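PDB 6AOK: Ceg4 from Legionella pneumophila subsp. pneumophila, which acts as a HAD-like phosphotyrosine phosphatase, a magnesium-binding effector that attenuates activation of eukaryotic MAPK pathways. Local coordinates for residues A[37-42]-A[64-69]; A[110-113]-A[118-121]; A[177-182]-A[187-192]. All coordinates share one frame; numbering follows the deposited sequence.

This chain is the N-terminal, HAD-like phosphatase part of Ceg4. From the N terminus, interaction 1 comes first: it closes the excursion between the short helix 35-39 and helix 60-71, outside the parallel sheet. Interaction 2 follows once that loop is complete and closes a much tighter turn, from the end of strand 106-111 into helix 116-125. Interaction 3 lies last, joining the end of helix 169-180 to the edge strand 189-192. None encloses or crosses another. Interactions 1 and 2 touch through Y118, which packs on Y37, L40 and F67, so helix 116-125 links the outlying helices to the sheet. Interaction 3 reaches the same sheet as interaction 2, their centres 21 Å apart.

Interaction 1: residues A[37-42]-A[64-69]; sequences YQSLLQ and QALFEA
L40 meets L66 and F67 with its two methyls parted, one for each neighbour, and its side chain is the one to follow. On its backbone side, L40 N bonds to Y37 O. Its CB leaves to one side of the line to helix 60-71, and only the methyls close in on it. CG stands anti to the carbonyl carbon (chi1 -54°), and from there the branch splits. CD2 goes to L66, lying 3.7 Å from L66 CD1 and 3.9 Å from L66 CB, so that the two leucines lie side by side, running in opposite senses, instead of butting ends. CD1 turns to the aromatic partner and sits 4.0 Å from F67 CE1, with the leucine side chain set roughly square to that of the phenylalanine.

L66 also touches backbone. Its CD1 rests 3.5 Å from S39 O, a carbonyl that is hydrogen-bonded to K58 NZ, so the polar atom under the methyl has a proper partner elsewhere. The hydroxyl of S39 is likewise engaged, turned back to F36 O.

No hydrogen bond joins the two segments; what holds them is hydrocarbon contact, buried at L40 and F67 and more open at L66. On helix 60-71 itself, Q64 NE2 reaches one turn along to E68 OE2 at 2.9 Å, meeting the carboxylate from above its plane.

The same cluster extends to helix 116-125: L40 packs on Y118, and F67 on V122 and Y125, while F36 meets the F67 ring edge-to-face. The F67 side chain is about 9 Å from that of the magnesium ligand D20. Helices 35-39 and 60-71 both belong to the long insertion that precedes the second strand, an arrangement consistent with a cap inserted after the first strand of the HAD-like fold.

Interaction 2: residues A[110-113]-A[118-121]; sequences IVTK and YIKA
I119 touches both I110 and T112, using both of its branches, and of the three it gives up the most surface to the contact. A chi1 of -68° lays CG1 beside the backbone N and, with chi2 extended at 165°, carries CD1 out toward the end of strand 106-111, while CG2 sets off on a separate course. CD1 takes the strand-end side: it lies 3.7 Å from T112 CG2 and 4.0 Å from I110 CG2. CG2 goes to the other isoleucine, 3.9 Å from I110 CD1.

I110 points its CB toward the helix, and its side chain lies alongside that of I119, head to tail. The result is a reciprocal fit, the delta methyl of each isoleucine set against the gamma methyl of the other. T112 behaves differently. It and I119 reach for each other tip to tip, with the threonine methyl presented to the helix.

F19, which touches both isoleucines, and I138 of strand 136-139, which packs on T112 and I119, also pack here. The T112 side chain lies about 4 Å from that of D20 and about 5 Å from that of D18, both magnesium ligands, and about 7 Å from the metal ion itself. In HAD phosphatases a serine or threonine just past the end of this strand, motif II, commonly contacts the substrate phosphate, and T112 is consistent with that place.

Chemically, then, the contact is methyl on methyl from both sides, and with no hydrogen bond between the segments this packing is what seats helix 116-125 against the strand end; the one polar side-chain atom at it, T112 OG1, is bonded to N114 N in the turn that leads into the helix.

Interaction 3: residues A[177-182]-A[187-192]; sequences RAVKGK and EEIRGY
In I189, a chi1 of -60° swings CG1 away from the residue's own carbonyl carbon and chi2 is extended at 163°, so CD1 is carried away from strand 189-192 toward the last turn of helix 169-180. V179 answers with chi1 169°, which sets CG1 opposite its own backbone N and points that methyl at the strand. The two side chains meet tip to tip: V179 CG1 lies 3.9 Å from both I189 CD1 and I189 CG1.

K180 may add its aliphatic part. Its chain lies nearly perpendicular to the isoleucine, with K180 CG 4.0 Å from I189 CD1. This residue has two deposited conformers and the contact is that of one of them, so it is tentative.

Between the segments there is no hydrogen bond. The strand is held in the sheet by its backbone partners on strand 161-165, and I164 of that strand touches both V179 and I189. Y184, in the connecting turn, also packs on both.

The unit is a beta-alpha-beta crossover of strand 161-165, helix 169-180 and the edge strand 189-192, away from the magnesium site. Its chemistry is that of aliphatic groups, two of them branched: dispersion and the exclusion of water hold helix to strand, with the buried valine on the inside and the lysine stem, less surely, at the solvent margin.

Interaction 1: residues A[37-42]-A[64-69]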
ATOM      1  N   TYR A  37      -7.401 -15.899  -4.149  1.00 11.33           N
ATOM      2  CA  TYR A  37      -6.001 -15.716  -3.780  1.00 11.04           C
ATOM      3  C   TYR A  37      -5.213 -17.019  -3.927  1.00 10.36           C
ATOM      4  O   TYR A  37      -4.068 -17.034  -4.421  1.00 10.15           O
ATOM      5  CB  TYR A  37      -5.928 -15.221  -2.348  1.00  9.17           C
ATOM      6  CG  TYR A  37      -4.555 -14.802  -1.897  1.00  8.74           C
ATOM      7  CD1 TYR A  37      -3.620 -15.745  -1.452  1.00  8.66           C
ATOM      8  CD2 TYR A  37      -4.199 -13.463  -1.916  1.00 11.00           C
ATOM      9  CE1 TYR A  37      -2.347 -15.330  -1.041  1.00 14.22           C
ATOM     10  CE2 TYR A  37      -2.949 -13.036  -1.497  1.00 12.47           C
ATOM     11  CZ  TYR A  37      -2.033 -13.962  -1.071  1.00 13.73           C
ATOM     12  OH  TYR A  37      -0.783 -13.538  -0.681  1.00 14.26           O
ATOM     13  N   GLN A  38      -5.791 -18.114  -3.467  1.00  9.70           N
ATOM     14  CA  GLN A  38      -5.079 -19.393  -3.521  1.00  9.82           C
ATOM     15  C   GLN A  38      -4.820 -19.814  -4.956  1.00 11.17           C
ATOM     16  O   GLN A  38      -3.814 -20.493  -5.238  1.00 11.33           O
ATOM     17  CB  GLN A  38      -5.888 -20.471  -2.778  1.00 10.18           C
ATOM     18  CG  GLN A  38      -5.899 -20.176  -1.238  1.00 11.74           C
ATOM     19  CD  GLN A  38      -4.592 -20.572  -0.580  1.00 14.12           C
ATOM     20  OE1 GLN A  38      -3.974 -21.589  -0.921  1.00 15.83           O
ATOM     21  NE2 GLN A  38      -4.216 -19.842   0.401  1.00 14.63           N
ATOM     22  N   SER A  39      -5.710 -19.438  -5.882  1.00 10.66           N
ATOM     23  CA  SER A  39      -5.505 -19.755  -7.303  1.00 10.90           C
ATOM     24  C   SER A  39      -4.290 -19.057  -7.893  1.00 11.45           C
ATOM     25  O   SER A  39      -3.813 -19.453  -8.978  1.00 11.24           O
ATOM     26  CB  SER A  39      -6.764 -19.389  -8.122  1.00 12.98           C
ATOM     27  OG  SER A  39      -6.848 -17.953  -8.364  1.00 12.51           O
ATOM     28  N   LEU A  40      -3.778 -18.017  -7.227  1.00 10.31           N
ATOM     29  CA  LEU A  40      -2.585 -17.346  -7.732  1.00 11.64           C
ATOM     30  C   LEU A  40      -1.299 -18.053  -7.322  1.00 12.94           C
ATOM     31  O   LEU A  40      -0.217 -17.617  -7.732  1.00 13.17           O
ATOM     32  CB  LEU A  40      -2.513 -15.898  -7.221  1.00 11.99           C
ATOM     33  CG  LEU A  40      -3.751 -15.025  -7.492  1.00 12.16           C
ATOM     34  CD1 LEU A  40      -3.663 -13.719  -6.742  1.00  9.79           C
ATOM     35  CD2 LEU A  40      -3.808 -14.728  -8.999  1.00 11.83           C
ATOM     36  N   LEU A  41      -1.370 -19.090  -6.493  1.00 11.92           N
ATOM     37  CA  LEU A  41      -0.157 -19.782  -6.055  1.00 12.86           C
ATOM     38  C   LEU A  41       0.141 -20.960  -6.977  1.00 14.77           C
ATOM     39  O   LEU A  41      -0.761 -21.668  -7.400  1.00 11.18           O
ATOM     40  CB  LEU A  41      -0.305 -20.263  -4.601  1.00 10.07           C
ATOM     41  CG  LEU A  41      -0.748 -19.144  -3.616  1.00  9.53           C
ATOM     42  CD1 LEU A  41      -0.991 -19.754  -2.187  1.00 10.26           C
ATOM     43  CD2 LEU A  41       0.322 -18.062  -3.535  1.00 12.05           C
ATOM     44  N   GLN A  42       1.424 -21.179  -7.266  1.00 13.43           N
ATOM     45  CA  GLN A  42       1.822 -22.391  -7.966  1.00 15.24           C
ATOM     46  C   GLN A  42       1.335 -23.617  -7.197  1.00 14.93           C
ATOM     47  O   GLN A  42       1.344 -23.629  -5.965  1.00 14.28           O
ATOM     48  CB  GLN A  42       3.352 -22.422  -8.103  1.00 14.08           C
ATOM     49  CG  GLN A  42       3.875 -21.281  -8.996  1.00 15.68           C
ATOM     50  CD  GLN A  42       5.388 -21.304  -9.065  1.00 18.98           C
ATOM     51  OE1 GLN A  42       5.990 -22.380  -9.091  1.00 18.55           O
ATOM     52  NE2 GLN A  42       6.008 -20.130  -9.052  1.00 17.93           N
ATOM     53  N   GLN A  64      -2.003 -11.779 -13.752  1.00 14.89           N
ATOM     54  CA  GLN A  64      -2.805 -10.813 -14.500  1.00 15.55           C
ATOM     55  C   GLN A  64      -3.969 -11.503 -15.217  1.00 15.48           C
ATOM     56  O   GLN A  64      -5.109 -11.009 -15.210  1.00 17.97           O
ATOM     57  CB  GLN A  64      -1.881 -10.083 -15.485  1.00 16.50           C
ATOM     58  CG  GLN A  64      -2.609  -9.143 -16.411  1.00 19.94           C
ATOM     59  CD  GLN A  64      -2.985  -7.816 -15.745  1.00 22.04           C
ATOM     60  OE1 GLN A  64      -2.509  -7.481 -14.608  1.00 21.79           O
ATOM     61  NE2 GLN A  64      -3.863  -7.063 -16.425  1.00 23.46           N
ATOM     62  N   ALA A  65      -3.695 -12.642 -15.858  1.00 15.79           N
ATOM     63  CA  ALA A  65      -4.741 -13.382 -16.562  1.00 20.44           C
ATOM     64  C   ALA A  65      -5.852 -13.818 -15.618  1.00 20.61           C
ATOM     65  O   ALA A  65      -7.040 -13.773 -15.973  1.00 16.51           O
ATOM     66  CB  ALA A  65      -4.141 -14.609 -17.251  1.00 20.99           C
ATOM     67  N   LEU A  66      -5.482 -14.251 -14.415  1.00 17.43           N
ATOM     68  CA  LEU A  66      -6.478 -14.644 -13.412  1.00 16.42           C
ATOM     69  C   LEU A  66      -7.294 -13.448 -12.900  1.00 17.30           C
ATOM     70  O   LEU A  66      -8.515 -13.564 -12.681  1.00 14.48           O
ATOM     71  CB  LEU A  66      -5.765 -15.356 -12.262  1.00 15.20           C
ATOM     72  CG  LEU A  66      -5.231 -16.743 -12.681  1.00 17.48           C
ATOM     73  CD1 LEU A  66      -4.200 -17.294 -11.658  1.00 15.83           C
ATOM     74  CD2 LEU A  66      -6.372 -17.747 -12.796  1.00 19.20           C
ATOM     75  N   PHE A  67      -6.646 -12.298 -12.681  1.00 13.96           N
ATOM     76  CA  PHE A  67      -7.403 -11.105 -12.328  1.00 17.53           C
ATOM     77  C   PHE A  67      -8.368 -10.733 -13.441  1.00 17.41           C
ATOM     78  O   PHE A  67      -9.542 -10.422 -13.190  1.00 16.39           O
ATOM     79  CB  PHE A  67      -6.471  -9.931 -12.053  1.00 14.80           C
ATOM     80  CG  PHE A  67      -5.996  -9.852 -10.638  1.00 14.49           C
ATOM     81  CD1 PHE A  67      -4.848 -10.531 -10.228  1.00 15.80           C
ATOM     82  CD2 PHE A  67      -6.671  -9.075  -9.734  1.00 12.64           C
ATOM     83  CE1 PHE A  67      -4.398 -10.450  -8.934  1.00 15.17           C
ATOM     84  CE2 PHE A  67      -6.241  -8.993  -8.416  1.00 21.26           C
ATOM     85  CZ  PHE A  67      -5.109  -9.687  -8.014  1.00 18.67           C
ATOM     86  N   GLU A  68      -7.891 -10.749 -14.685  1.00 18.12           N
ATOM     87  CA  GLU A  68      -8.794 -10.415 -15.789  1.00 21.57           C
ATOM     88  C   GLU A  68      -9.911 -11.457 -15.946  1.00 20.92           C
ATOM     89  O   GLU A  68     -11.018 -11.121 -16.379  1.00 22.07           O
ATOM     90  CB  GLU A  68      -8.000 -10.267 -17.103  1.00 24.34           C
ATOM     91  CG  GLU A  68      -7.090  -9.043 -17.126  1.00 30.01           C
ATOM     92  CD  GLU A  68      -6.283  -8.914 -18.413  1.00 37.49           C
ATOM     93  OE1 GLU A  68      -6.370  -9.834 -19.252  1.00 41.59           O
ATOM     94  OE2 GLU A  68      -5.560  -7.903 -18.577  1.00 38.24           O
ATOM     95  N   ALA A  69      -9.636 -12.721 -15.682  1.00 17.53           N
ATOM     96  CA  ALA A  69     -10.696 -13.736 -15.764  1.00 23.07           C
ATOM     97  C   ALA A  69     -11.780 -13.482 -14.718  1.00 23.35           C
ATOM     98  O   ALA A  69     -12.980 -13.667 -14.978  1.00 25.66           O
ATOM     99  CB  ALA A  69     -10.126 -15.141 -15.556  1.00 21.82           C
TER

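Interaction 2: residues A[110-113]-A[118-121]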
ATOM      1  N   ILE A 110       4.501   0.331   1.998  1.00  8.75           N
ATOM      2  CA  ILE A 110       3.393  -0.538   2.359  1.00  9.79           C
ATOM      3  C   ILE A 110       3.916  -1.566   3.359  1.00 11.75           C
ATOM      4  O   ILE A 110       4.909  -2.248   3.099  1.00 12.85           O
ATOM      5  CB  ILE A 110       2.810  -1.225   1.122  1.00 13.50           C
ATOM      6  CG1 ILE A 110       2.272  -0.164   0.148  1.00 12.98           C
ATOM      7  CG2 ILE A 110       1.688  -2.233   1.584  1.00 11.14           C
ATOM      8  CD1 ILE A 110       1.757  -0.778  -1.192  1.00 17.30           C
ATOM      9  N   VAL A 111       3.283  -1.653   4.514  1.00  9.64           N
ATOM     10  CA  VAL A 111       3.749  -2.523   5.586  1.00 10.09           C
ATOM     11  C   VAL A 111       2.655  -3.550   5.821  1.00  9.23           C
ATOM     12  O   VAL A 111       1.521  -3.187   6.139  1.00 10.34           O
ATOM     13  CB  VAL A 111       4.022  -1.718   6.866  1.00 11.02           C
ATOM     14  CG1 VAL A 111       4.718  -2.569   7.905  1.00 10.38           C
ATOM     15  CG2 VAL A 111       4.843  -0.364   6.541  1.00 11.62           C
ATOM     16  N   THR A 112       2.988  -4.824   5.673  1.00 10.08           N
ATOM     17  CA  THR A 112       1.918  -5.763   5.424  1.00 10.35           C
ATOM     18  C   THR A 112       2.282  -7.149   5.954  1.00  9.71           C
ATOM     19  O   THR A 112       3.456  -7.494   6.075  1.00 12.21           O
ATOM     20  CB  THR A 112       1.670  -5.795   3.893  1.00  8.56           C
ATOM     21  OG1 THR A 112       0.528  -6.560   3.645  1.00 10.43           O
ATOM     22  CG2 THR A 112       2.863  -6.408   3.131  1.00 10.61           C
ATOM     23  N   LYS A 113       1.289  -7.957   6.217  1.00  9.86           N
ATOM     24  CA  LYS A 113       1.530  -9.388   6.401  1.00 10.42           C
ATOM     25  C   LYS A 113       1.167 -10.171   5.142  1.00 12.65           C
ATOM     26  O   LYS A 113       1.197 -11.424   5.158  1.00 12.72           O
ATOM     27  CB  LYS A 113       0.748  -9.940   7.597  1.00 11.49           C
ATOM     28  CG  LYS A 113       1.155  -9.321   8.940  1.00 13.62           C
ATOM     29  CD  LYS A 113       0.097  -9.549  10.039  1.00 16.82           C
ATOM     30  CE  LYS A 113       0.375  -8.441  11.085  1.00 17.81           C
ATOM     31  NZ  LYS A 113      -0.532  -8.464  12.226  1.00 20.54           N
ATOM     32  N   TYR A 118       1.897 -10.298  -4.502  1.00 12.31           N
ATOM     33  CA  TYR A 118       0.454 -10.133  -4.615  1.00 10.97           C
ATOM     34  C   TYR A 118       0.098  -8.668  -4.762  1.00 11.92           C
ATOM     35  O   TYR A 118      -0.732  -8.288  -5.607  1.00 12.16           O
ATOM     36  CB  TYR A 118      -0.223 -10.694  -3.362  1.00 13.83           C
ATOM     37  CG  TYR A 118      -1.712 -10.473  -3.445  1.00 14.78           C
ATOM     38  CD1 TYR A 118      -2.360  -9.559  -2.613  1.00 10.80           C
ATOM     39  CD2 TYR A 118      -2.467 -11.185  -4.387  1.00 12.33           C
ATOM     40  CE1 TYR A 118      -3.783  -9.364  -2.719  1.00 13.64           C
ATOM     41  CE2 TYR A 118      -3.853 -11.004  -4.491  1.00 12.78           C
ATOM     42  CZ  TYR A 118      -4.495 -10.093  -3.661  1.00 14.83           C
ATOM     43  OH  TYR A 118      -5.864  -9.950  -3.697  1.00 13.05           O
ATOM     44  N   ILE A 119       0.705  -7.831  -3.920  1.00  9.38           N
ATOM     45  CA  ILE A 119       0.458  -6.397  -3.962  1.00 11.99           C
ATOM     46  C   ILE A 119       0.816  -5.840  -5.337  1.00 13.19           C
ATOM     47  O   ILE A 119       0.030  -5.106  -5.934  1.00 10.27           O
ATOM     48  CB  ILE A 119       1.236  -5.694  -2.821  1.00 11.82           C
ATOM     49  CG1 ILE A 119       0.641  -6.106  -1.457  1.00 12.78           C
ATOM     50  CG2 ILE A 119       1.242  -4.203  -3.044  1.00  9.53           C
ATOM     51  CD1 ILE A 119       1.586  -5.747  -0.268  1.00 11.86           C
ATOM     52  N   LYS A 120       1.974  -6.237  -5.888  1.00  9.46           N
ATOM     53  CA  LYS A 120       2.365  -5.744  -7.204  1.00 13.06           C
ATOM     54  C   LYS A 120       1.403  -6.214  -8.291  1.00 14.61           C
ATOM     55  O   LYS A 120       1.160  -5.487  -9.272  1.00 13.53           O
ATOM     56  CB  LYS A 120       3.781  -6.193  -7.525  1.00 13.72           C
ATOM     57  CG  LYS A 120       4.836  -5.518  -6.671  1.00 15.10           C
ATOM     58  CD  LYS A 120       6.168  -6.007  -7.257  1.00 21.07           C
ATOM     59  CE  LYS A 120       7.249  -5.803  -6.352  1.00 27.60           C
ATOM     60  NZ  LYS A 120       8.479  -6.440  -7.007  1.00 32.28           N
ATOM     61  N   ALA A 121       0.873  -7.434  -8.162  1.00 10.93           N
ATOM     62  CA  ALA A 121      -0.114  -7.889  -9.148  1.00 13.51           C
ATOM     63  C   ALA A 121      -1.394  -7.066  -9.069  1.00 12.78           C
ATOM     64  O   ALA A 121      -2.015  -6.807 -10.101  1.00 12.79           O
ATOM     65  CB  ALA A 121      -0.442  -9.370  -8.970  1.00 12.37           C
TER

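Interaction 3: residues A[177-182]-A[187-192]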
ATOM      1  N   ARG A 177       3.857   3.894  17.396  1.00 13.82           N
ATOM      2  CA  ARG A 177       4.955   3.797  18.368  1.00 18.02           C
ATOM      3  C   ARG A 177       6.322   3.973  17.698  1.00 12.82           C
ATOM      4  O   ARG A 177       7.206   4.673  18.218  1.00 13.74           O
ATOM      5  CB  ARG A 177       4.880   2.424  19.057  1.00 20.69           C
ATOM      6  CG  ARG A 177       5.353   2.376  20.479  1.00 29.80           C
ATOM      7  CD  ARG A 177       4.390   1.515  21.356  1.00 31.88           C
ATOM      8  NE  ARG A 177       3.994   0.273  20.683  1.00 33.54           N
ATOM      9  CZ  ARG A 177       2.750  -0.224  20.688  1.00 32.14           C
ATOM     10  NH1 ARG A 177       1.769   0.409  21.335  1.00 36.44           N
ATOM     11  NH2 ARG A 177       2.474  -1.342  20.041  1.00 25.43           N
ATOM     12  N   ALA A 178       6.517   3.318  16.547  1.00 11.97           N
ATOM     13  CA  ALA A 178       7.777   3.385  15.817  1.00 15.85           C
ATOM     14  C   ALA A 178       8.040   4.795  15.299  1.00 12.50           C
ATOM     15  O   ALA A 178       9.169   5.303  15.365  1.00 13.41           O
ATOM     16  CB  ALA A 178       7.750   2.369  14.665  1.00 16.64           C
ATOM     17  N   VAL A 179       6.990   5.454  14.816  1.00 12.07           N
ATOM     18  CA  VAL A 179       7.145   6.797  14.268  1.00 17.55           C
ATOM     19  C   VAL A 179       7.471   7.786  15.388  1.00 21.16           C
ATOM     20  O   VAL A 179       8.336   8.644  15.228  1.00 14.93           O
ATOM     21  CB  VAL A 179       5.875   7.193  13.491  1.00 12.05           C
ATOM     22  CG1 VAL A 179       5.905   8.698  13.139  1.00 13.84           C
ATOM     23  CG2 VAL A 179       5.760   6.378  12.195  1.00 11.20           C
ATOM     24  N   LYS A 180       6.763   7.702  16.525  1.00 14.14           N
ATOM     25  CA  LYS A 180       7.081   8.590  17.637  0.50 15.65           C
ATOM     26  C   LYS A 180       8.462   8.280  18.204  1.00 16.46           C
ATOM     27  O   LYS A 180       9.158   9.183  18.642  1.00 17.93           O
ATOM     28  CB  LYS A 180       6.017   8.490  18.727  0.50 18.66           C
ATOM     29  CG  LYS A 180       4.662   9.067  18.351  0.50 20.21           C
ATOM     30  CD  LYS A 180       3.683   8.850  19.514  0.50 23.00           C
ATOM     31  CE  LYS A 180       2.288   9.293  19.163  0.50 24.17           C
ATOM     32  NZ  LYS A 180       2.184  10.768  18.991  0.50 25.74           N
ATOM     33  N   GLY A 181       8.881   7.021  18.160  1.00 18.10           N
ATOM     34  CA  GLY A 181      10.228   6.674  18.617  1.00 18.09           C
ATOM     35  C   GLY A 181      11.324   7.098  17.668  1.00 20.37           C
ATOM     36  O   GLY A 181      12.509   6.818  17.918  1.00 18.81           O
ATOM     37  N   LYS A 182      10.952   7.727  16.551  1.00 16.72           N
ATOM     38  CA  LYS A 182      11.933   8.340  15.661  1.00 18.87           C
ATOM     39  C   LYS A 182      11.817   9.867  15.652  1.00 20.87           C
ATOM     40  O   LYS A 182      12.340  10.533  14.747  1.00 22.45           O
ATOM     41  CB  LYS A 182      11.801   7.760  14.260  1.00 16.61           C
ATOM     42  CG  LYS A 182      12.315   6.315  14.168  1.00 16.17           C
ATOM     43  CD  LYS A 182      13.877   6.263  14.294  1.00 19.22           C
ATOM     44  CE  LYS A 182      14.402   4.857  14.692  1.00 20.89           C
ATOM     45  NZ  LYS A 182      14.183   4.625  16.180  1.00 21.75           N
ATOM     46  N   GLU A 187       1.865  17.071  15.138  1.00 32.79           N
ATOM     47  CA  GLU A 187       1.576  17.841  13.955  1.00 36.38           C
ATOM     48  C   GLU A 187       2.304  17.345  12.735  1.00 33.08           C
ATOM     49  O   GLU A 187       2.023  17.717  11.661  1.00 32.96           O
ATOM     50  CB  GLU A 187       1.840  19.344  14.126  1.00 45.72           C
ATOM     51  CG  GLU A 187       3.266  19.841  13.982  1.00 52.93           C
ATOM     52  CD  GLU A 187       3.898  20.169  15.326  1.00 60.43           C
ATOM     53  OE1 GLU A 187       4.770  21.055  15.396  1.00 65.32           O
ATOM     54  OE2 GLU A 187       3.515  19.567  16.346  1.00 61.67           O
ATOM     55  N   GLU A 188       3.324  16.517  12.927  1.00 28.53           N
ATOM     56  CA  GLU A 188       3.986  15.899  11.797  1.00 25.28           C
ATOM     57  C   GLU A 188       3.317  14.607  11.386  1.00 23.47           C
ATOM     58  O   GLU A 188       3.520  14.153  10.260  1.00 26.14           O
ATOM     59  CB  GLU A 188       5.448  15.635  12.128  1.00 29.18           C
ATOM     60  CG  GLU A 188       6.287  16.884  12.075  1.00 34.98           C
ATOM     61  CD  GLU A 188       7.552  16.765  12.895  1.00 40.40           C
ATOM     62  OE1 GLU A 188       7.560  16.016  13.909  1.00 40.53           O
ATOM     63  OE2 GLU A 188       8.538  17.454  12.543  1.00 44.77           O
ATOM     64  N   ILE A 189       2.487  14.041  12.247  1.00 19.75           N
ATOM     65  CA  ILE A 189       1.879  12.728  12.013  1.00 18.50           C
ATOM     66  C   ILE A 189       0.421  12.900  11.603  1.00 17.59           C
ATOM     67  O   ILE A 189      -0.340  13.599  12.279  1.00 17.16           O
ATOM     68  CB  ILE A 189       1.968  11.856  13.269  1.00 19.82           C
ATOM     69  CG1 ILE A 189       3.426  11.644  13.675  1.00 19.90           C
ATOM     70  CG2 ILE A 189       1.235  10.520  13.059  1.00 20.96           C
ATOM     71  CD1 ILE A 189       3.630  11.158  15.093  1.00 21.71           C
ATOM     72  N   ARG A 190       0.024  12.231  10.527  1.00 14.70           N
ATOM     73  CA  ARG A 190      -1.370  12.151  10.112  1.00 20.27           C
ATOM     74  C   ARG A 190      -1.719  10.670  10.186  1.00 16.70           C
ATOM     75  O   ARG A 190      -1.358   9.906   9.275  1.00 13.66           O
ATOM     76  CB  ARG A 190      -1.564  12.684   8.690  1.00 24.32           C
ATOM     77  CG  ARG A 190      -1.190  14.173   8.484  1.00 29.77           C
ATOM     78  CD  ARG A 190      -2.251  15.093   9.036  1.00 36.26           C
ATOM     79  NE  ARG A 190      -2.032  16.483   8.624  1.00 43.85           N
ATOM     80  CZ  ARG A 190      -1.287  17.365   9.297  1.00 51.05           C
ATOM     81  NH1 ARG A 190      -0.682  17.001  10.438  1.00 52.09           N
ATOM     82  NH2 ARG A 190      -1.158  18.622   8.846  1.00 53.27           N
ATOM     83  N   GLY A 191      -2.396  10.268  11.257  1.00 14.46           N
ATOM     84  CA  GLY A 191      -2.681   8.865  11.506  1.00 14.92           C
ATOM     85  C   GLY A 191      -4.153   8.598  11.281  1.00 17.74           C
ATOM     86  O   GLY A 191      -5.017   9.344  11.750  1.00 17.04           O
ATOM     87  N   TYR A 192      -4.445   7.517  10.553  1.00 12.67           N
ATOM     88  CA  TYR A 192      -5.817   7.123  10.288  1.00 13.35           C
ATOM     89  C   TYR A 192      -5.967   5.643  10.596  1.00 12.95           C
ATOM     90  O   TYR A 192      -5.333   4.796   9.956  1.00 12.02           O
ATOM     91  CB  TYR A 192      -6.201   7.406   8.832  1.00 17.71           C
ATOM     92  CG  TYR A 192      -5.994   8.840   8.480  1.00 18.34           C
ATOM     93  CD1 TYR A 192      -6.951   9.807   8.809  1.00 20.26           C
ATOM     94  CD2 TYR A 192      -4.803   9.247   7.886  1.00 21.57           C
ATOM     95  CE1 TYR A 192      -6.759  11.116   8.526  1.00 22.09           C
ATOM     96  CE2 TYR A 192      -4.592  10.603   7.588  1.00 23.21           C
ATOM     97  CZ  TYR A 192      -5.590  11.508   7.906  1.00 23.52           C
ATOM     98  OH  TYR A 192      -5.407  12.818   7.635  1.00 27.71           O
TER